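Local structure of glcnac-alpha-1,4-gal-releasing endo-beta-galactosidase (Clostridium perfringens, 1UPS) at residues A17-I25 with P210-A218; R68-T79 with W265-Y273. The protein probably hydrolyses O-glycosidic bonds in glycans as a calcium-binding family 16 endo-beta-galactosidase that releases GlcNAc-alpha-1,4-Gal. All blocks are in the same frame, centred on the assembly; numbering follows the deposited sequence.

How the contacts relate
Both contacts reach the same antiparallel sheet of the GH16 domain, and their centres lie about 15 Å apart. Contact 1 lays the N-terminal segment along the entry into strand 215-221; contact 2 pairs strands 73-78 and 267-273 beside a calcium ion. Tyr214 joins them: its OH stands 2.7 Å from Ser73 OG, a probable hydrogen bond, and packs 3.5 Å from Ala270 CB. Farther along, Ile216 CD1 comes within 3.7 Å of Tyr273 OH. The calcium, bound by Gly72 and Asp272 of contact 2, lies about 8 Å from the nearest atom of the Tyr214 side chain; contact 1 borders the site but supplies none of its ligands.

Contact 1 (A17-I25 with P210-A218); sequences AKDFPANPI and PTSEYHIYA
In the GH16 beta-sandwich, the irregular segment 18-23, ahead of strand 30-36, runs alongside the lead-in to strand 215-221, and Asp19 and Phe20 hold the backbone of Tyr214 at its N and its O. Tyr214 N donates to Asp19 OD1 at 2.9 Å, reaching the oxygen from well above the carboxylate plane, while Tyr214 O accepts from Phe20 N, also at 2.9 Å. Asp19 CG stands beside its own backbone N (chi1 -68°), which sends the carboxylate the same way as the Tyr214 side chain; it comes to the edge of that ring with its plane turned 79° from it. Lys18 lays CB 3.4 Å from Glu213 OE1, with its amine farther off. The other oxygen, Glu213 OE2, takes the N-H of His215 NE2 at 2.7 Å through its anti lone pair and in the imidazole plane; Asp231 binds His215 ND1, so the ring is held at both nitrogens. Beyond it, Ile216 CD1 meets the Phe20 ring edge at CD1, 3.7 Å away, and packs against Asn23 ND2 at 3.4 Å, whose hydrogen bonds go to Asn232 and Glu132. One side-chain-to-backbone and one backbone-to-backbone hydrogen bond, with this methyl packing, fasten the terminal segment to a strand of the GH16 jelly-roll sandwich.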
# COMPACT_ATOMS: atom_id res chain seq x y z
N ALA A 17 21.79 1.68 17.06
CA ALA A 17 20.69 1.97 18.03
C ALA A 17 19.50 2.67 17.35
O ALA A 17 18.44 2.84 17.96
CB ALA A 17 21.22 2.81 19.21
N LYS A 18 19.68 3.06 16.09
CA LYS A 18 18.66 3.80 15.36
C LYS A 18 17.81 2.90 14.47
O LYS A 18 16.86 3.37 13.85
CB LYS A 18 19.29 4.93 14.54
CG LYS A 18 19.67 6.16 15.39
CD LYS A 18 20.46 7.17 14.55
CE LYS A 18 21.00 8.30 15.42
NZ LYS A 18 21.48 9.43 14.56
N ASP A 19 18.13 1.60 14.42
CA ASP A 19 17.25 0.64 13.74
C ASP A 19 15.94 0.57 14.51
O ASP A 19 15.94 0.66 15.76
CB ASP A 19 17.87 -0.76 13.76
CG ASP A 19 19.10 -0.88 12.89
OD1 ASP A 19 19.22 -0.14 11.90
OD2 ASP A 19 20.02 -1.69 13.15
N PHE A 20 14.83 0.38 13.80
CA PHE A 20 13.57 0.07 14.47
C PHE A 20 13.61 -1.41 14.89
O PHE A 20 13.96 -2.26 14.09
CB PHE A 20 12.36 0.36 13.56
CG PHE A 20 11.06 0.38 14.30
CD1 PHE A 20 10.23 -0.73 14.32
CD2 PHE A 20 10.66 1.52 15.00
CE1 PHE A 20 9.01 -0.73 15.03
CE2 PHE A 20 9.44 1.55 15.71
CZ PHE A 20 8.62 0.43 15.73
N PRO A 21 13.25 -1.72 16.13
CA PRO A 21 13.36 -3.10 16.62
C PRO A 21 12.53 -4.09 15.82
O PRO A 21 11.41 -3.77 15.46
CB PRO A 21 12.83 -3.04 18.07
CG PRO A 21 12.21 -1.70 18.23
CD PRO A 21 12.72 -0.80 17.15
N ALA A 22 13.06 -5.28 15.58
CA ALA A 22 12.27 -6.34 14.95
C ALA A 22 10.98 -6.63 15.75
O ALA A 22 11.00 -6.68 17.01
CB ALA A 22 13.12 -7.59 14.83
N ASN A 23 9.87 -6.80 15.03
CA ASN A 23 8.63 -7.29 15.65
C ASN A 23 8.76 -8.75 16.11
O ASN A 23 9.63 -9.48 15.63
CB ASN A 23 7.44 -7.15 14.68
CG ASN A 23 6.87 -5.73 14.63
OD1 ASN A 23 6.95 -4.97 15.61
ND2 ASN A 23 6.28 -5.38 13.49
N PRO A 24 7.91 -9.18 17.05
CA PRO A 24 7.90 -10.60 17.45
C PRO A 24 7.35 -11.50 16.34
O PRO A 24 6.59 -11.04 15.49
CB PRO A 24 6.98 -10.62 18.68
CG PRO A 24 6.17 -9.40 18.63
CD PRO A 24 6.92 -8.38 17.78
N ILE A 25 7.76 -12.76 16.36
CA ILE A 25 7.28 -13.71 15.36
C ILE A 25 5.78 -13.99 15.55
O ILE A 25 5.03 -14.14 14.56
CB ILE A 25 8.14 -15.00 15.38
CG1 ILE A 25 9.53 -14.70 14.79
CG2 ILE A 25 7.47 -16.11 14.58
CD1 ILE A 25 10.60 -15.75 15.05
N PRO A 210 15.61 5.66 6.17
CA PRO A 210 15.50 4.32 5.58
C PRO A 210 16.76 3.74 4.92
O PRO A 210 16.83 2.52 4.86
CB PRO A 210 14.38 4.50 4.53
CG PRO A 210 13.49 5.55 5.19
CD PRO A 210 14.53 6.55 5.70
N THR A 211 17.71 4.57 4.46
CA THR A 211 18.91 4.06 3.77
C THR A 211 20.11 3.77 4.68
O THR A 211 21.14 3.28 4.22
CB THR A 211 19.35 4.99 2.61
OG1 THR A 211 19.80 6.27 3.14
CG2 THR A 211 18.17 5.33 1.70
N SER A 212 19.96 4.05 5.98
CA SER A 212 21.03 3.72 6.94
C SER A 212 20.55 2.88 8.13
O SER A 212 21.36 2.52 9.02
CB SER A 212 21.71 5.00 7.46
OG SER A 212 20.83 5.72 8.31
N GLU A 213 19.25 2.59 8.15
CA GLU A 213 18.60 1.90 9.29
C GLU A 213 17.62 0.82 8.81
O GLU A 213 17.01 0.95 7.75
CB GLU A 213 17.81 2.93 10.11
CG GLU A 213 18.66 4.05 10.70
CD GLU A 213 17.86 5.28 11.10
OE1 GLU A 213 18.50 6.25 11.55
OE2 GLU A 213 16.61 5.30 10.96
N TYR A 214 17.43 -0.22 9.62
CA TYR A 214 16.34 -1.14 9.37
C TYR A 214 15.03 -0.50 9.82
O TYR A 214 14.97 0.08 10.93
CB TYR A 214 16.52 -2.44 10.14
CG TYR A 214 17.53 -3.35 9.49
CD1 TYR A 214 17.15 -4.22 8.46
CD2 TYR A 214 18.87 -3.32 9.89
CE1 TYR A 214 18.10 -5.08 7.86
CE2 TYR A 214 19.81 -4.16 9.31
CZ TYR A 214 19.43 -5.03 8.28
OH TYR A 214 20.39 -5.85 7.71
N HIS A 215 14.01 -0.59 8.96
CA HIS A 215 12.65 -0.20 9.31
C HIS A 215 11.67 -1.28 8.89
O HIS A 215 12.04 -2.18 8.13
CB HIS A 215 12.30 1.17 8.72
CG HIS A 215 13.06 2.27 9.37
ND1 HIS A 215 12.61 2.91 10.51
CD2 HIS A 215 14.30 2.77 9.12
CE1 HIS A 215 13.51 3.79 10.90
NE2 HIS A 215 14.55 3.73 10.08
N ILE A 216 10.46 -1.23 9.43
CA ILE A 216 9.47 -2.26 9.17
C ILE A 216 8.44 -1.69 8.19
O ILE A 216 7.88 -0.61 8.41
CB ILE A 216 8.80 -2.77 10.51
CG1 ILE A 216 9.87 -3.40 11.43
CG2 ILE A 216 7.73 -3.79 10.22
CD1 ILE A 216 9.32 -3.94 12.78
N TYR A 217 8.19 -2.45 7.12
CA TYR A 217 7.21 -2.11 6.09
C TYR A 217 6.19 -3.23 6.06
O TYR A 217 6.55 -4.40 6.01
CB TYR A 217 7.89 -2.00 4.71
CG TYR A 217 9.00 -0.96 4.70
CD1 TYR A 217 10.33 -1.32 4.93
CD2 TYR A 217 8.71 0.39 4.47
CE1 TYR A 217 11.37 -0.36 4.92
CE2 TYR A 217 9.72 1.36 4.45
CZ TYR A 217 11.05 0.97 4.69
OH TYR A 217 12.04 1.92 4.68
N ALA A 218 4.91 -2.87 6.07
CA ALA A 218 3.87 -3.90 6.09
C ALA A 218 2.64 -3.48 5.30
O ALA A 218 2.36 -2.29 5.14
CB ALA A 218 3.48 -4.27 7.55

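Contact 2 (R68-T79 with W265-Y273); sequences RFENGSLVEYIT and WPKEWAIDY. With CA (calcium ion), chain C.
The guanidinium of Arg68 is held at its edges by two carboxylates, Glu268 across the contact and Glu70 within the hairpin, while Val75 CG1 rests on one face, 3.7 Å above its centre. The salt bridge to Glu268 is end-on: NH1 reaches OE1 at 3.1 Å and NH2 reaches OE2 at 2.9 Å, with the two planes 47° apart; Glu70 completes a salt-bridge network, its OE2 taking both NE and NH1. Trp269 carries Ile271 CD1 toward the rim of one face, and its NE1 donates to Glu76 OE2 at 3.0 Å, somewhat tilted from the indole plane. Its CG lies between backbone N and carbonyl carbon (chi1 68°), which brings the indole alongside Glu76. Trp265 has Lys267 CE toward the rim of one face and Ile78 O at its edge.

The backbones pair antiparallel, with Leu74 O receiving Ile271 N at 2.8 Å and Lys267 O receiving Ile78 N at 2.8 Å. Between them the pairing slackens: Trp269 N to Glu76 O is weak, and a water links Leu74 O, Glu76 N and Trp269 O. At the far end, the type I' turn from Glu70 to Ser73 presents Gly72 O to the calcium ion, which Asp272 binds through both O and OD2; Glu37 O and two waters are further ligands.

Strand 267-279 also pairs with strand 129-136, whose Arg134 forms a salt bridge with Asp272. Leu74, Glu76, Ile78 and Trp269 face strands 94-99 and 246-254 of the six-stranded sheet, joining the two layers of the sandwich.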
# COMPACT_ATOMS: atom_id res chain seq x y z
N ARG A 68 23.86 -12.43 -1.44
CA ARG A 68 24.56 -13.10 -0.34
C ARG A 68 23.70 -12.93 0.90
O ARG A 68 22.66 -12.25 0.86
CB ARG A 68 25.96 -12.52 -0.11
CG ARG A 68 26.04 -11.04 0.28
CD ARG A 68 27.46 -10.41 0.23
NE ARG A 68 27.50 -9.10 0.89
CZ ARG A 68 27.35 -7.92 0.29
NH1 ARG A 68 27.38 -6.81 1.01
NH2 ARG A 68 27.18 -7.83 -1.03
N PHE A 69 24.11 -13.58 1.98
CA PHE A 69 23.48 -13.36 3.28
C PHE A 69 24.51 -12.74 4.18
O PHE A 69 25.65 -13.22 4.22
CB PHE A 69 22.97 -14.69 3.85
CG PHE A 69 21.83 -15.27 3.05
CD1 PHE A 69 20.51 -14.99 3.41
CD2 PHE A 69 22.08 -16.06 1.92
CE1 PHE A 69 19.43 -15.49 2.65
CE2 PHE A 69 21.01 -16.56 1.16
CZ PHE A 69 19.70 -16.28 1.54
N GLU A 70 24.15 -11.66 4.86
CA GLU A 70 25.10 -10.90 5.70
C GLU A 70 24.36 -10.39 6.94
O GLU A 70 23.32 -9.74 6.83
CB GLU A 70 25.75 -9.75 4.89
CG GLU A 70 26.72 -8.84 5.66
CD GLU A 70 27.45 -7.82 4.78
OE1 GLU A 70 28.12 -6.89 5.34
OE2 GLU A 70 27.41 -7.96 3.54
N ASN A 71 24.89 -10.74 8.12
CA ASN A 71 24.37 -10.21 9.39
C ASN A 71 22.86 -10.48 9.55
O ASN A 71 22.09 -9.59 9.92
CB ASN A 71 24.68 -8.70 9.45
CG ASN A 71 24.51 -8.11 10.84
OD1 ASN A 71 25.01 -8.65 11.84
ND2 ASN A 71 23.81 -6.98 10.90
N GLY A 72 22.46 -11.72 9.27
CA GLY A 72 21.07 -12.14 9.38
C GLY A 72 20.11 -11.62 8.31
O GLY A 72 18.89 -11.75 8.48
N SER A 73 20.63 -11.07 7.21
CA SER A 73 19.78 -10.50 6.15
C SER A 73 20.08 -11.10 4.79
O SER A 73 21.23 -11.48 4.51
CB SER A 73 19.99 -8.98 6.06
OG SER A 73 19.45 -8.33 7.20
N LEU A 74 19.06 -11.19 3.95
CA LEU A 74 19.32 -11.38 2.52
C LEU A 74 19.81 -10.05 1.94
O LEU A 74 19.15 -9.00 2.08
CB LEU A 74 18.03 -11.82 1.80
CG LEU A 74 18.05 -11.81 0.26
CD1 LEU A 74 18.94 -12.93 -0.25
CD2 LEU A 74 16.60 -11.95 -0.25
N VAL A 75 20.96 -10.09 1.28
CA VAL A 75 21.52 -8.94 0.57
C VAL A 75 21.54 -9.23 -0.93
O VAL A 75 22.47 -9.87 -1.46
CB VAL A 75 22.94 -8.56 1.10
CG1 VAL A 75 23.54 -7.37 0.32
CG2 VAL A 75 22.89 -8.27 2.60
N GLU A 76 20.49 -8.78 -1.62
CA GLU A 76 20.46 -8.83 -3.09
C GLU A 76 21.34 -7.72 -3.61
O GLU A 76 21.29 -6.62 -3.10
CB GLU A 76 19.02 -8.57 -3.57
CG GLU A 76 18.07 -9.67 -3.14
CD GLU A 76 16.66 -9.45 -3.68
OE1 GLU A 76 15.99 -10.45 -4.04
OE2 GLU A 76 16.22 -8.28 -3.73
N TYR A 77 22.14 -8.00 -4.64
CA TYR A 77 23.03 -6.98 -5.18
C TYR A 77 23.20 -7.09 -6.69
O TYR A 77 23.02 -8.18 -7.27
CB TYR A 77 24.40 -7.00 -4.48
CG TYR A 77 25.24 -8.26 -4.60
CD1 TYR A 77 25.19 -9.27 -3.64
CD2 TYR A 77 26.13 -8.42 -5.68
CE1 TYR A 77 26.02 -10.43 -3.75
CE2 TYR A 77 26.94 -9.57 -5.80
CZ TYR A 77 26.89 -10.56 -4.83
OH TYR A 77 27.69 -11.68 -4.97
N ILE A 78 23.52 -5.96 -7.29
CA ILE A 78 23.87 -5.89 -8.70
C ILE A 78 25.33 -5.44 -8.78
O ILE A 78 25.68 -4.39 -8.24
CB ILE A 78 23.01 -4.85 -9.43
CG1 ILE A 78 21.51 -5.14 -9.21
CG2 ILE A 78 23.38 -4.82 -10.95
CD1 ILE A 78 20.57 -4.00 -9.73
N THR A 79 26.16 -6.21 -9.47
CA THR A 79 27.55 -5.79 -9.67
C THR A 79 27.70 -4.87 -10.86
O THR A 79 26.84 -4.84 -11.76
CB THR A 79 28.49 -6.98 -9.87
OG1 THR A 79 28.04 -7.74 -11.00
CG2 THR A 79 28.39 -7.96 -8.68
N TRP A 265 29.11 1.06 -6.32
CA TRP A 265 28.77 -0.36 -6.49
C TRP A 265 29.17 -1.19 -5.26
O TRP A 265 30.10 -0.81 -4.52
CB TRP A 265 29.50 -0.91 -7.71
CG TRP A 265 29.03 -0.29 -9.01
CD1 TRP A 265 29.61 0.75 -9.68
CD2 TRP A 265 27.90 -0.69 -9.79
NE1 TRP A 265 28.89 1.04 -10.82
CE2 TRP A 265 27.85 0.16 -10.92
CE3 TRP A 265 26.91 -1.68 -9.64
CZ2 TRP A 265 26.84 0.05 -11.91
CZ3 TRP A 265 25.92 -1.79 -10.62
CH2 TRP A 265 25.90 -0.93 -11.75
N PRO A 266 28.51 -2.33 -5.05
CA PRO A 266 27.33 -2.80 -5.80
C PRO A 266 26.07 -2.04 -5.42
O PRO A 266 26.07 -1.34 -4.39
CB PRO A 266 27.16 -4.24 -5.28
CG PRO A 266 28.48 -4.58 -4.67
CD PRO A 266 28.96 -3.31 -4.04
N LYS A 267 25.01 -2.17 -6.23
CA LYS A 267 23.69 -1.71 -5.78
C LYS A 267 23.15 -2.83 -4.89
O LYS A 267 23.00 -3.97 -5.35
CB LYS A 267 22.73 -1.45 -6.95
CG LYS A 267 23.33 -0.70 -8.16
CD LYS A 267 23.94 0.66 -7.76
CE LYS A 267 24.53 1.31 -9.02
NZ LYS A 267 25.27 2.60 -8.74
N GLU A 268 22.87 -2.52 -3.63
CA GLU A 268 22.44 -3.56 -2.72
C GLU A 268 21.53 -3.04 -1.63
O GLU A 268 21.63 -1.88 -1.23
CB GLU A 268 23.64 -4.28 -2.11
CG GLU A 268 24.66 -3.41 -1.39
CD GLU A 268 25.91 -4.21 -0.98
OE1 GLU A 268 26.47 -3.95 0.09
OE2 GLU A 268 26.31 -5.14 -1.72
N TRP A 269 20.65 -3.93 -1.18
CA TRP A 269 19.85 -3.68 0.02
C TRP A 269 19.77 -4.93 0.88
O TRP A 269 20.23 -6.00 0.47
CB TRP A 269 18.44 -3.16 -0.30
CG TRP A 269 17.46 -4.12 -1.00
CD1 TRP A 269 17.71 -5.02 -2.02
CD2 TRP A 269 16.06 -4.20 -0.75
NE1 TRP A 269 16.54 -5.65 -2.39
CE2 TRP A 269 15.51 -5.16 -1.63
CE3 TRP A 269 15.19 -3.54 0.14
CZ2 TRP A 269 14.15 -5.48 -1.66
CZ3 TRP A 269 13.84 -3.86 0.13
CH2 TRP A 269 13.33 -4.81 -0.77
N ALA A 270 19.20 -4.79 2.08
CA ALA A 270 19.24 -5.88 3.04
C ALA A 270 17.86 -6.13 3.61
O ALA A 270 17.20 -5.20 4.07
CB ALA A 270 20.23 -5.55 4.19
N ILE A 271 17.41 -7.39 3.55
CA ILE A 271 16.11 -7.76 4.12
C ILE A 271 16.31 -8.73 5.28
O ILE A 271 16.79 -9.85 5.08
CB ILE A 271 15.20 -8.39 3.04
CG1 ILE A 271 15.12 -7.47 1.81
CG2 ILE A 271 13.79 -8.64 3.60
CD1 ILE A 271 15.17 -8.24 0.51
N ASP A 272 15.90 -8.32 6.48
CA ASP A 272 16.09 -9.11 7.70
C ASP A 272 15.15 -10.31 7.74
O ASP A 272 15.55 -11.43 8.11
CB ASP A 272 15.91 -8.21 8.93
CG ASP A 272 16.08 -8.95 10.25
OD1 ASP A 272 15.52 -8.44 11.25
OD2 ASP A 272 16.73 -10.01 10.37
N TYR A 273 13.89 -10.09 7.37
CA TYR A 273 12.89 -11.16 7.36
C TYR A 273 11.69 -10.75 6.52
O TYR A 273 11.49 -9.56 6.25
CB TYR A 273 12.40 -11.52 8.78
CG TYR A 273 11.66 -10.42 9.56
CD1 TYR A 273 10.32 -10.09 9.26
CD2 TYR A 273 12.27 -9.78 10.65
CE1 TYR A 273 9.65 -9.10 9.97
CE2 TYR A 273 11.59 -8.80 11.38
CZ TYR A 273 10.29 -8.47 11.05
OH TYR A 273 9.64 -7.51 11.78
CA CA C . 16.99 -12.30 9.78
O HOH W 1 19.57 -8.64 9.90
O HOH W 2 18.15 -7.80 -0.34
O HOH W 3 18.25 -11.79 11.86
O HOH W 4 15.24 -12.59 11.36